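Two-component response regulator yesN (Fusobacterium nucleatum, PDB 3LSG) probably binds specific DNA sequences as a transcription factor in a two-component system, and is seen here as its C-terminal AraC-type helix-turn-helix domain. Local coordinates at residues Val24-Glu27 with Ser32-Tyr35; Asn9-Ser14 with Ser18-Ser23; Ile38-Asn43 with Gln49-Gln54; Val78-Glu81 with Tyr85-Thr88; Lys61-Thr66 with Tyr72-Gln77. One frame throughout, in Å; residues are numbered along the deposited sequence.

Contact 1 of 5, residues Val24-Glu27 with Ser32-Tyr35; sequences VLSE and SSGY
Ser26 and Ser33 meet through their hydroxyls across the turn between helix 22-28 and helix 33-44. The CB of Ser26 points at the second helix, while Ser33 CB runs alongside and its OG makes the approach. The two oxygens approach tip to tip. Ser26 OG and Ser33 OG are 3.2 Å apart, a hydrogen bond in which either could be the donor. The first torsion of Ser26 (chi1 80°) sets its OG between its own N and carbonyl carbon, on the flank that faces Ser33. Ser33 turns its OG beside its backbone N (chi1 -70°), back toward the first helix. Behind the hydroxyl, Ser26 CB rests on the backbone, 3.8 Å from Ser32 C. The helices are close here, with Ser26 CA 5.4 Å from Ser33 CA. Ser32 looks the other way. It is the N-cap of helix 33-44, and its OG accepts from Tyr35 N at 3.0 Å with a nearly straight N-H (163°). This is the turn of the first helix-turn-helix motif, and helix 33-44 is probably the recognition helix, as in AraC-type domains. Ser26 OG also bonds Ser23 O and, weakly, Leu31 O, while Ser33 OG bonds Ser23 OG. The small, partly buried interface therefore rests on a network of hydroxyls and carbonyls rather than on apolar packing. The buried Ser26 hydroxyl has several partners to satisfy it.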
# COMPACT_ATOMS: atom_id res chain seq x y z
N VAL A 24 2.60 10.47 -6.55
CA VAL A 24 3.76 10.73 -7.39
C VAL A 24 3.31 10.79 -8.85
O VAL A 24 3.71 11.68 -9.60
CB VAL A 24 4.84 9.64 -7.20
CG1 VAL A 24 5.99 9.82 -8.19
CG2 VAL A 24 5.35 9.63 -5.76
N LEU A 25 2.47 9.84 -9.26
CA LEU A 25 1.92 9.86 -10.61
C LEU A 25 1.12 11.14 -10.88
O LEU A 25 1.29 11.81 -11.90
CB LEU A 25 1.04 8.63 -10.87
CG LEU A 25 0.43 8.52 -12.27
CD1 LEU A 25 1.52 8.63 -13.37
CD2 LEU A 25 -0.32 7.22 -12.42
N SER A 26 0.24 11.49 -9.96
CA SER A 26 -0.66 12.60 -10.22
C SER A 26 0.16 13.88 -10.38
O SER A 26 -0.12 14.72 -11.25
CB SER A 26 -1.73 12.70 -9.11
OG SER A 26 -1.20 13.34 -7.96
N GLU A 27 1.21 14.01 -9.58
CA GLU A 27 2.10 15.17 -9.63
C GLU A 27 2.81 15.24 -10.97
O GLU A 27 2.99 16.31 -11.55
CB GLU A 27 3.12 15.10 -8.48
CG GLU A 27 4.44 15.83 -8.74
CD GLU A 27 5.54 14.93 -9.35
OE1 GLU A 27 5.61 13.69 -9.04
OE2 GLU A 27 6.34 15.46 -10.14
N SER A 32 -4.65 16.38 -9.53
CA SER A 32 -4.87 15.93 -8.16
C SER A 32 -5.00 14.40 -8.13
O SER A 32 -5.43 13.78 -9.09
CB SER A 32 -6.14 16.56 -7.60
OG SER A 32 -7.27 16.03 -8.28
N SER A 33 -4.63 13.80 -7.01
CA SER A 33 -4.81 12.36 -6.82
C SER A 33 -6.28 11.97 -6.91
O SER A 33 -6.62 10.92 -7.47
CB SER A 33 -4.25 11.96 -5.45
OG SER A 33 -2.85 12.06 -5.48
N GLY A 34 -7.13 12.81 -6.34
CA GLY A 34 -8.57 12.62 -6.38
C GLY A 34 -9.11 12.50 -7.79
O GLY A 34 -9.88 11.59 -8.09
N TYR A 35 -8.74 13.43 -8.67
CA TYR A 35 -9.16 13.31 -10.06
C TYR A 35 -8.48 12.16 -10.82
O TYR A 35 -9.12 11.43 -11.57
CB TYR A 35 -8.99 14.63 -10.82
CG TYR A 35 -9.36 14.46 -12.26
CD1 TYR A 35 -10.69 14.37 -12.64
CD2 TYR A 35 -8.37 14.34 -13.24
CE1 TYR A 35 -11.04 14.18 -13.97
CE2 TYR A 35 -8.71 14.15 -14.57
CZ TYR A 35 -10.05 14.08 -14.93
OH TYR A 35 -10.38 13.90 -16.26

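Contact 2 of 5, residues Asn9-Ser14 with Ser18-Ser23; sequences NIIEES and SQFTLS
Ile10 O is gripped twice by Ser14, the residue that lies on the Phe20 ring. Ser14 OG donates to Ile10 O at 2.8 Å, tilted from the carbonyl plane. Ser14 N reaches the same oxygen in a weak bond of 2.9 Å. The hydroxyl sits beside its own backbone N (chi1 -56°), which lets it turn back along the helix to that carbonyl. This ties up the polar end of Ser14 and puts its CB against the aromatic ring. Ser14 CB stands over one face of Phe20, 3.5 Å from the ring centroid and 17° off the normal, a CH-pi contact. Phe20 reaches this place with CG anti to its backbone N (chi1 -180°), which sends the ring straight out from the loop toward the helix. The isoleucines meet the far part of the ring. Ile11 CG1 lies at the edge, near the ring plane, 4.0 Å from Phe20 CZ. Ile10 CG2 comes in obliquely, 4.1 Å from Phe20 CE1. The Phe20 side chain crosses both of them at about a right angle. The contact joins the end of helix 2-14, the N-terminal helix of this AraC-type domain, to the loop before helix 22-28, the first helix of the first helix-turn-helix motif. Around it, Ile10 leans on Leu25 of helix 22-28, Ile11 on Phe40 of helix 33-44, and Phe20 on Leu52 of the long helix 48-66.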
# COMPACT_ATOMS: atom_id res chain seq x y z
N ASN A 9 3.55 4.43 -19.65
CA ASN A 9 5.01 4.57 -19.70
C ASN A 9 5.60 4.95 -18.35
O ASN A 9 6.62 4.42 -17.94
CB ASN A 9 5.42 5.62 -20.74
CG ASN A 9 5.23 5.13 -22.16
OD1 ASN A 9 4.74 4.03 -22.40
ND2 ASN A 9 5.63 5.96 -23.12
N ILE A 10 4.97 5.91 -17.69
CA ILE A 10 5.44 6.34 -16.38
C ILE A 10 5.44 5.15 -15.44
O ILE A 10 6.40 4.92 -14.71
CB ILE A 10 4.54 7.46 -15.80
CG1 ILE A 10 4.59 8.71 -16.67
CG2 ILE A 10 4.96 7.83 -14.38
CD1 ILE A 10 3.60 9.75 -16.21
N ILE A 11 4.35 4.40 -15.44
CA ILE A 11 4.25 3.26 -14.55
C ILE A 11 5.29 2.18 -14.90
O ILE A 11 5.89 1.57 -14.01
CB ILE A 11 2.83 2.66 -14.54
CG1 ILE A 11 1.84 3.71 -14.04
CG2 ILE A 11 2.79 1.41 -13.68
CD1 ILE A 11 0.38 3.38 -14.32
N GLU A 12 5.54 1.96 -16.18
CA GLU A 12 6.53 0.97 -16.59
C GLU A 12 7.93 1.33 -16.09
O GLU A 12 8.72 0.47 -15.70
CB GLU A 12 6.52 0.80 -18.11
CG GLU A 12 7.66 -0.06 -18.63
CD GLU A 12 7.68 -1.46 -18.02
OE1 GLU A 12 6.60 -1.99 -17.69
OE2 GLU A 12 8.78 -2.03 -17.90
N GLU A 13 8.21 2.63 -16.10
CA GLU A 13 9.50 3.15 -15.69
C GLU A 13 9.60 3.16 -14.17
O GLU A 13 10.68 3.02 -13.61
CB GLU A 13 9.66 4.57 -16.23
CG GLU A 13 11.09 5.00 -16.48
CD GLU A 13 11.68 5.73 -15.30
OE1 GLU A 13 11.10 6.77 -14.89
OE2 GLU A 13 12.73 5.29 -14.79
N SER A 14 8.46 3.29 -13.49
CA SER A 14 8.47 3.63 -12.07
C SER A 14 8.09 2.52 -11.11
O SER A 14 8.30 2.65 -9.90
CB SER A 14 7.57 4.85 -11.81
OG SER A 14 7.94 5.96 -12.60
N SER A 18 9.90 1.71 -4.83
CA SER A 18 9.02 1.47 -3.70
C SER A 18 8.33 2.76 -3.24
O SER A 18 7.35 2.69 -2.53
CB SER A 18 9.78 0.84 -2.53
OG SER A 18 10.63 1.77 -1.91
N GLN A 19 8.86 3.92 -3.65
CA GLN A 19 8.25 5.19 -3.26
C GLN A 19 7.22 5.71 -4.29
O GLN A 19 6.63 6.77 -4.11
CB GLN A 19 9.33 6.26 -2.96
CG GLN A 19 10.41 5.81 -1.93
CD GLN A 19 9.82 5.26 -0.62
OE1 GLN A 19 9.05 5.94 0.07
NE2 GLN A 19 10.19 4.03 -0.27
N PHE A 20 6.99 4.95 -5.35
CA PHE A 20 6.05 5.33 -6.41
C PHE A 20 4.61 5.06 -5.98
O PHE A 20 4.25 3.93 -5.71
CB PHE A 20 6.37 4.56 -7.69
CG PHE A 20 5.46 4.89 -8.85
CD1 PHE A 20 5.51 6.13 -9.47
CD2 PHE A 20 4.56 3.95 -9.33
CE1 PHE A 20 4.69 6.42 -10.54
CE2 PHE A 20 3.73 4.23 -10.40
CZ PHE A 20 3.80 5.46 -11.01
N THR A 21 3.80 6.13 -5.90
CA THR A 21 2.43 6.06 -5.43
C THR A 21 1.51 6.83 -6.38
O THR A 21 1.95 7.44 -7.35
CB THR A 21 2.30 6.71 -4.04
OG1 THR A 21 2.61 8.11 -4.14
CG2 THR A 21 3.26 6.07 -3.06
N LEU A 22 0.22 6.79 -6.07
CA LEU A 22 -0.79 7.54 -6.82
C LEU A 22 -0.42 9.02 -6.85
O LEU A 22 -0.51 9.67 -7.89
CB LEU A 22 -2.19 7.35 -6.20
CG LEU A 22 -3.31 8.18 -6.84
CD1 LEU A 22 -3.45 7.82 -8.29
CD2 LEU A 22 -4.64 8.00 -6.13
N SER A 23 0.04 9.54 -5.71
CA SER A 23 0.42 10.95 -5.57
C SER A 23 1.63 11.36 -6.42
O SER A 23 1.68 12.48 -6.96
CB SER A 23 0.66 11.28 -4.09
OG SER A 23 -0.56 11.22 -3.37

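Contact 3 of 5, residues Ile38-Asn43 with Gln49-Gln54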
# COMPACT_ATOMS: atom_id res chain seq x y z
N ILE A 38 -10.16 8.69 -10.25
CA ILE A 38 -11.35 8.55 -11.09
C ILE A 38 -11.02 8.37 -12.57
O ILE A 38 -11.57 7.50 -13.25
CB ILE A 38 -12.27 9.78 -10.94
CG1 ILE A 38 -12.80 9.87 -9.50
CG2 ILE A 38 -13.42 9.76 -11.98
CD1 ILE A 38 -13.62 11.12 -9.22
N MSE A 39 -10.13 9.19 -13.09
CA MSE A 39 -9.82 9.12 -14.51
C MSE A 39 -9.07 7.83 -14.84
O MSE A 39 -9.32 7.21 -15.88
CB MSE A 39 -9.06 10.35 -14.98
CG MSE A 39 -8.61 10.27 -16.43
SE MSE A 39 -6.80 9.52 -16.61
CE MSE A 39 -5.83 11.22 -16.62
N PHE A 40 -8.18 7.41 -13.95
CA PHE A 40 -7.44 6.17 -14.17
C PHE A 40 -8.42 5.01 -14.29
O PHE A 40 -8.35 4.23 -15.24
CB PHE A 40 -6.44 5.89 -13.06
CG PHE A 40 -5.53 4.73 -13.35
CD1 PHE A 40 -4.25 4.94 -13.86
CD2 PHE A 40 -5.96 3.43 -13.16
CE1 PHE A 40 -3.42 3.87 -14.16
CE2 PHE A 40 -5.13 2.36 -13.45
CZ PHE A 40 -3.85 2.58 -13.95
N LYS A 41 -9.30 4.89 -13.31
CA LYS A 41 -10.26 3.80 -13.27
C LYS A 41 -11.18 3.85 -14.48
O LYS A 41 -11.58 2.82 -15.02
CB LYS A 41 -11.09 3.87 -11.99
CG LYS A 41 -12.06 2.70 -11.78
CD LYS A 41 -12.42 2.55 -10.30
CE LYS A 41 -13.58 1.59 -10.09
NZ LYS A 41 -13.33 0.29 -10.76
N LYS A 42 -11.52 5.06 -14.92
CA LYS A 42 -12.29 5.19 -16.15
C LYS A 42 -11.53 4.62 -17.34
O LYS A 42 -12.06 3.80 -18.09
CB LYS A 42 -12.68 6.65 -16.41
CG LYS A 42 -13.73 6.80 -17.49
CD LYS A 42 -15.01 6.05 -17.14
CE LYS A 42 -16.11 6.28 -18.17
NZ LYS A 42 -17.41 5.66 -17.79
N ASN A 43 -10.27 5.01 -17.50
CA ASN A 43 -9.47 4.62 -18.66
C ASN A 43 -8.94 3.18 -18.70
O ASN A 43 -8.84 2.58 -19.77
CB ASN A 43 -8.30 5.58 -18.85
CG ASN A 43 -8.75 6.94 -19.36
OD1 ASN A 43 -9.80 7.47 -18.97
ND2 ASN A 43 -7.94 7.52 -20.25
N GLN A 49 -4.04 1.53 -8.01
CA GLN A 49 -3.31 0.65 -7.10
C GLN A 49 -3.29 -0.81 -7.56
O GLN A 49 -2.30 -1.51 -7.37
CB GLN A 49 -3.89 0.74 -5.68
CG GLN A 49 -3.67 2.08 -4.98
CD GLN A 49 -4.76 3.13 -5.29
OE1 GLN A 49 -5.57 2.97 -6.22
NE2 GLN A 49 -4.78 4.19 -4.51
N ASP A 50 -4.40 -1.28 -8.14
CA ASP A 50 -4.50 -2.66 -8.62
C ASP A 50 -3.65 -2.84 -9.87
O ASP A 50 -3.03 -3.87 -10.08
CB ASP A 50 -5.96 -3.02 -8.96
CG ASP A 50 -6.85 -3.12 -7.73
OD1 ASP A 50 -6.34 -2.96 -6.61
OD2 ASP A 50 -8.07 -3.37 -7.90
N TYR A 51 -3.64 -1.82 -10.73
CA TYR A 51 -2.82 -1.86 -11.93
C TYR A 51 -1.34 -1.89 -11.54
O TYR A 51 -0.54 -2.63 -12.12
CB TYR A 51 -3.12 -0.66 -12.82
CG TYR A 51 -2.38 -0.66 -14.15
CD1 TYR A 51 -2.98 -1.13 -15.30
CD2 TYR A 51 -1.09 -0.17 -14.23
CE1 TYR A 51 -2.30 -1.12 -16.52
CE2 TYR A 51 -0.40 -0.15 -15.43
CZ TYR A 51 -1.01 -0.62 -16.57
OH TYR A 51 -0.33 -0.61 -17.76
N LEU A 52 -0.98 -1.08 -10.55
CA LEU A 52 0.40 -1.03 -10.12
C LEU A 52 0.80 -2.38 -9.50
O LEU A 52 1.85 -2.93 -9.81
CB LEU A 52 0.62 0.10 -9.11
CG LEU A 52 2.01 0.13 -8.46
CD1 LEU A 52 3.15 0.19 -9.47
CD2 LEU A 52 2.11 1.30 -7.46
N LEU A 53 -0.07 -2.92 -8.65
CA LEU A 53 0.16 -4.23 -8.06
C LEU A 53 0.35 -5.30 -9.15
O LEU A 53 1.29 -6.09 -9.11
CB LEU A 53 -0.99 -4.60 -7.12
CG LEU A 53 -0.86 -6.01 -6.54
CD1 LEU A 53 0.41 -6.10 -5.69
CD2 LEU A 53 -2.09 -6.37 -5.71
N GLN A 54 -0.51 -5.28 -10.16
CA GLN A 54 -0.39 -6.26 -11.25
C GLN A 54 0.96 -6.19 -11.98
O GLN A 54 1.54 -7.22 -12.28
CB GLN A 54 -1.52 -6.10 -12.26
CG GLN A 54 -1.32 -6.93 -13.50
CD GLN A 54 -2.51 -6.85 -14.42
OE1 GLN A 54 -3.38 -6.00 -14.25
NE2 GLN A 54 -2.56 -7.74 -15.41
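The Phe40 ring presents its edge to Tyr51, whose CB and CG lie near the Phe40 plane. The pair is an offset edge-to-face stack, with the edge of Phe40 toward the face of Tyr51. The Phe40 and Tyr51 ring centroids are 5.5 Å apart, and the planes stand at 74°. The offset is toward the root of the tyrosine ring. Phe40 CZ comes to 3.5 Å from Tyr51 CB and to 3.6 Å from Tyr51 CG, but stays farther from the ring's CD1 and CD2 atoms. Next along the rim, Phe40 CE2 is 3.7 Å from Tyr51 CB. Both residues point their CB at the opposite helix. Each also has CG anti to its backbone N (chi1 -171° for Phe40 and -176° for Tyr51), which carries both rings out into the space between the helices, where the side chains cross at about a right angle. These helices are 33-44, the second helix of the first helix-turn-helix motif, and 48-66, the long helix that links the two motifs in AraC-type domains. The stack joins the probable recognition helix to the linker helix. It belongs to a larger aromatic cluster. Phe44 stacks on Phe40 and meets Tyr51 edge-to-face. Helix 2-14 covers the pair as well, with Ile7 and Ile11 on Phe40, and Gln8 and Ile11 on Tyr51. Phe40 is buried, whereas Tyr51 remains partly exposed. At the start of the linker segment, Gln49 NE2 bonds Asp82 OD2 of the second subunit.

Contact 4 of 5, residues Val78-Glu81 with Tyr85-Thr88. With PO4 (phosphate ion), chain F.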
# COMPACT_ATOMS: atom_id res chain seq x y z
N VAL A 78 10.88 -5.39 -7.34
CA VAL A 78 9.54 -5.07 -7.83
C VAL A 78 8.87 -4.00 -6.98
O VAL A 78 7.65 -3.84 -7.00
CB VAL A 78 8.64 -6.31 -8.00
CG1 VAL A 78 9.35 -7.33 -8.88
CG2 VAL A 78 8.29 -6.93 -6.65
N GLY A 79 9.67 -3.25 -6.24
CA GLY A 79 9.15 -2.09 -5.54
C GLY A 79 8.62 -2.31 -4.13
O GLY A 79 7.89 -1.47 -3.63
N PHE A 80 8.99 -3.42 -3.48
CA PHE A 80 8.56 -3.69 -2.11
C PHE A 80 9.73 -3.59 -1.14
O PHE A 80 10.71 -4.31 -1.30
CB PHE A 80 7.98 -5.11 -1.98
CG PHE A 80 6.59 -5.25 -2.48
CD1 PHE A 80 5.51 -5.19 -1.61
CD2 PHE A 80 6.35 -5.45 -3.84
CE1 PHE A 80 4.21 -5.34 -2.09
CE2 PHE A 80 5.06 -5.60 -4.31
CZ PHE A 80 3.99 -5.53 -3.44
N GLU A 81 9.63 -2.73 -0.13
CA GLU A 81 10.71 -2.67 0.85
C GLU A 81 10.58 -3.76 1.91
O GLU A 81 11.55 -4.10 2.57
CB GLU A 81 10.86 -1.26 1.48
CG GLU A 81 9.62 -0.39 1.53
CD GLU A 81 9.93 1.06 1.96
OE1 GLU A 81 8.99 1.88 2.11
OE2 GLU A 81 11.13 1.37 2.15
N TYR A 85 5.61 -8.46 3.37
CA TYR A 85 4.45 -7.83 2.76
C TYR A 85 4.36 -8.25 1.30
O TYR A 85 3.29 -8.59 0.81
CB TYR A 85 4.50 -6.31 2.89
CG TYR A 85 3.17 -5.64 2.60
CD1 TYR A 85 2.05 -5.89 3.40
CD2 TYR A 85 3.02 -4.77 1.53
CE1 TYR A 85 0.83 -5.29 3.14
CE2 TYR A 85 1.81 -4.16 1.26
CZ TYR A 85 0.72 -4.42 2.06
OH TYR A 85 -0.49 -3.80 1.78
N PHE A 86 5.48 -8.22 0.60
CA PHE A 86 5.57 -8.80 -0.75
C PHE A 86 5.00 -10.22 -0.82
O PHE A 86 4.20 -10.53 -1.69
CB PHE A 86 7.02 -8.81 -1.26
CG PHE A 86 7.23 -9.74 -2.45
CD1 PHE A 86 6.67 -9.45 -3.70
CD2 PHE A 86 7.96 -10.90 -2.32
CE1 PHE A 86 6.84 -10.30 -4.79
CE2 PHE A 86 8.16 -11.75 -3.41
CZ PHE A 86 7.60 -11.46 -4.63
N ILE A 87 5.41 -11.08 0.11
CA ILE A 87 4.91 -12.46 0.12
C ILE A 87 3.39 -12.51 0.30
O ILE A 87 2.70 -13.28 -0.37
CB ILE A 87 5.63 -13.29 1.20
CG1 ILE A 87 7.04 -13.68 0.74
CG2 ILE A 87 4.83 -14.55 1.53
CD1 ILE A 87 7.96 -14.09 1.92
N THR A 88 2.85 -11.67 1.20
CA THR A 88 1.41 -11.64 1.41
C THR A 88 0.64 -11.15 0.18
O THR A 88 -0.44 -11.67 -0.11
CB THR A 88 0.99 -10.80 2.64
OG1 THR A 88 1.20 -9.41 2.36
CG2 THR A 88 1.78 -11.21 3.87
P PO4 F . -2.08 -1.56 -0.22
O1 PO4 F . -2.22 -1.18 -1.67
O2 PO4 F . -2.61 -0.46 0.66
O3 PO4 F . -2.88 -2.82 0.02
O4 PO4 F . -0.63 -1.79 0.09
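Phe86 meets the Phe80 ring with its backbone as well as its side chain. Phe86 CA stands over one face of Phe80, 4.1 Å from the ring centroid and 25° off the normal, a CH-pi contact made by a main-chain carbon. The Phe86 ring turns its edge to the face of Phe80. The two centroids are 5.7 Å apart and the planes are inclined at 61°. Between ring and backbone, Phe86 CB packs 3.8 Å from Phe80 CG. Tyr85 comes from another direction. Its CD2 lies in the plane of the Phe80 ring, at the edge, 3.9 Å from Phe80 CE1. Val78 adds its CG2 at 4.1 Å from Phe86 CE1. Phe86 keeps CG anti to its backbone N (chi1 164°), which swings the ring away from Tyr85 and toward Val78. Beyond the apolar part, Tyr85 OH donates to phosphate O4 at 2.6 Å, and that oxygen lies in the plane of the tyrosine ring. The ion probably comes from the crystallisation liquor. It is also bound by Lys89 and by Tyr85 and Lys89 of the second subunit, so it sits between the two copies. The loop 78-81 is the turn of the second helix-turn-helix motif, between helix 71-77 and helix 83-94. Phe80 and Phe86 both pack on Met57 of the long helix 48-66 and on Ala75 of helix 71-77, while Pro98 of helix 98-101 closes on Phe86.

Contact 5 of 5, residues Lys61-Thr66 with Tyr72-Gln77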
# COMPACT_ATOMS: atom_id res chain seq x y z
N LYS A 61 6.66 -12.78 -10.88
CA LYS A 61 6.51 -14.05 -11.57
C LYS A 61 7.69 -14.33 -12.49
O LYS A 61 8.29 -15.40 -12.46
CB LYS A 61 5.20 -14.06 -12.38
CG LYS A 61 5.03 -15.31 -13.25
CD LYS A 61 3.72 -15.28 -14.03
CE LYS A 61 3.74 -16.26 -15.19
NZ LYS A 61 2.42 -16.30 -15.88
N LEU A 62 8.02 -13.35 -13.32
CA LEU A 62 9.12 -13.47 -14.26
C LEU A 62 10.43 -13.81 -13.55
O LEU A 62 11.14 -14.74 -13.93
CB LEU A 62 9.24 -12.19 -15.10
CG LEU A 62 10.35 -12.09 -16.14
CD1 LEU A 62 10.36 -13.31 -17.05
CD2 LEU A 62 10.22 -10.80 -16.95
N LEU A 63 10.76 -13.06 -12.52
CA LEU A 63 12.00 -13.29 -11.79
C LEU A 63 12.04 -14.66 -11.08
O LEU A 63 13.07 -15.34 -11.07
CB LEU A 63 12.22 -12.18 -10.77
CG LEU A 63 12.43 -10.78 -11.36
CD1 LEU A 63 12.44 -9.74 -10.26
CD2 LEU A 63 13.73 -10.71 -12.15
N LEU A 64 10.92 -15.05 -10.49
CA LEU A 64 10.85 -16.36 -9.84
C LEU A 64 11.15 -17.51 -10.80
O LEU A 64 11.81 -18.46 -10.44
CB LEU A 64 9.47 -16.58 -9.26
CG LEU A 64 9.19 -15.74 -8.02
CD1 LEU A 64 7.72 -15.76 -7.74
CD2 LEU A 64 9.99 -16.30 -6.84
N LEU A 65 10.66 -17.41 -12.03
CA LEU A 65 10.79 -18.49 -13.00
C LEU A 65 12.10 -18.44 -13.77
O LEU A 65 12.53 -19.45 -14.33
CB LEU A 65 9.61 -18.48 -13.98
CG LEU A 65 8.24 -18.75 -13.37
CD1 LEU A 65 7.14 -18.60 -14.41
CD2 LEU A 65 8.18 -20.14 -12.74
N THR A 66 12.75 -17.28 -13.80
CA THR A 66 13.93 -17.14 -14.65
C THR A 66 15.23 -16.95 -13.87
O THR A 66 16.31 -16.95 -14.47
CB THR A 66 13.77 -16.00 -15.66
OG1 THR A 66 13.48 -14.78 -14.97
CG2 THR A 66 12.64 -16.31 -16.64
N TYR A 72 13.65 -11.76 -0.76
CA TYR A 72 13.98 -10.40 -0.35
C TYR A 72 14.57 -9.62 -1.53
O TYR A 72 14.44 -8.40 -1.58
CB TYR A 72 14.87 -10.34 0.92
CG TYR A 72 16.24 -10.95 0.75
CD1 TYR A 72 17.28 -10.23 0.17
CD2 TYR A 72 16.48 -12.26 1.15
CE1 TYR A 72 18.55 -10.81 -0.00
CE2 TYR A 72 17.73 -12.85 0.98
CZ TYR A 72 18.75 -12.13 0.40
OH TYR A 72 19.99 -12.72 0.23
N GLU A 73 15.19 -10.32 -2.47
CA GLU A 73 15.76 -9.66 -3.65
C GLU A 73 14.69 -9.33 -4.68
O GLU A 73 14.65 -8.24 -5.23
CB GLU A 73 16.81 -10.53 -4.32
CG GLU A 73 18.01 -10.85 -3.46
CD GLU A 73 19.07 -11.65 -4.21
OE1 GLU A 73 18.88 -12.86 -4.42
OE2 GLU A 73 20.11 -11.05 -4.59
N ILE A 74 13.83 -10.30 -4.95
CA ILE A 74 12.70 -10.07 -5.84
C ILE A 74 11.80 -8.97 -5.29
O ILE A 74 11.39 -8.09 -6.05
CB ILE A 74 11.92 -11.35 -6.08
CG1 ILE A 74 12.79 -12.34 -6.86
CG2 ILE A 74 10.64 -11.06 -6.86
CD1 ILE A 74 12.19 -13.76 -6.88
N ALA A 75 11.50 -9.00 -4.00
CA ALA A 75 10.68 -7.94 -3.39
C ALA A 75 11.29 -6.58 -3.70
O ALA A 75 10.61 -5.67 -4.17
CB ALA A 75 10.58 -8.14 -1.87
N GLU A 76 12.58 -6.44 -3.47
CA GLU A 76 13.27 -5.18 -3.71
C GLU A 76 13.17 -4.76 -5.17
O GLU A 76 12.97 -3.60 -5.49
CB GLU A 76 14.74 -5.30 -3.31
CG GLU A 76 15.55 -4.06 -3.60
CD GLU A 76 16.98 -4.21 -3.11
OE1 GLU A 76 17.56 -5.29 -3.33
OE2 GLU A 76 17.51 -3.24 -2.52
N GLN A 77 13.29 -5.73 -6.06
CA GLN A 77 13.32 -5.43 -7.49
C GLN A 77 11.95 -5.12 -8.08
O GLN A 77 11.85 -4.65 -9.21
CB GLN A 77 14.01 -6.57 -8.24
CG GLN A 77 15.48 -6.63 -7.89
CD GLN A 77 16.24 -7.66 -8.68
OE1 GLN A 77 15.87 -8.00 -9.80
NE2 GLN A 77 17.32 -8.17 -8.10
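Apolar packing makes most of this contact, with Ile74 set between Leu63 and Leu64. Ile74 and Leu63 both point their CB at the opposite helix and slide past each other in opposite directions. Leu63 CB lies 4.0 Å from Ile74 CG1, and Leu63 CD1 lies 4.1 Å from Ile74 CG2. Leu64 crosses Ile74 at about a right angle. Its CD2 is 3.4 Å from Ile74 CD1, closer than usual van der Waals contact. Ile74 carries CG1 beside its backbone N (chi1 -66°) and extends it, which brings CD1 to Leu64. One contact is mixed. The extended Gln77 side chain brings OE1 to Leu63, 3.9 Å from Leu63 CD1, with its CB also alongside. No hydrogen bond crosses between the segments, though Leu64 O accepts one from Arg102 NE. The segment axes pass 10.2 Å apart at 146°, roughly antiparallel. Here the linker helix meets helix 71-77, the first helix of the second helix-turn-helix motif. This buried interface thus relies on the close fit of branched aliphatic groups, aided by Leu69 from the connecting loop.

Overall arrangement
Contact 1 lies within the first helix-turn-helix motif and contact 4 within the second; contacts 3 and 5 join each to helix 48-66, contact 3 near one end and contact 5 at the other. Contact 2 adds the N-terminal helix. It meets contact 1 where Ile10 CG2 lies 3.7 Å from Leu25 CD1, and contact 3 where Ile11 CD1 lies 3.8 Å from Phe40 CE1. Contacts 4 and 5 have centres about 10 Å apart and share the probable hydrogen bond of Phe80 N to Ala75 O, 2.9 Å. Centres of contacts 1 and 5 are about 29 Å apart. The phosphate lies beside contact 4. Contacts 1 to 4 all approach the second subunit, whereas contact 5 does not.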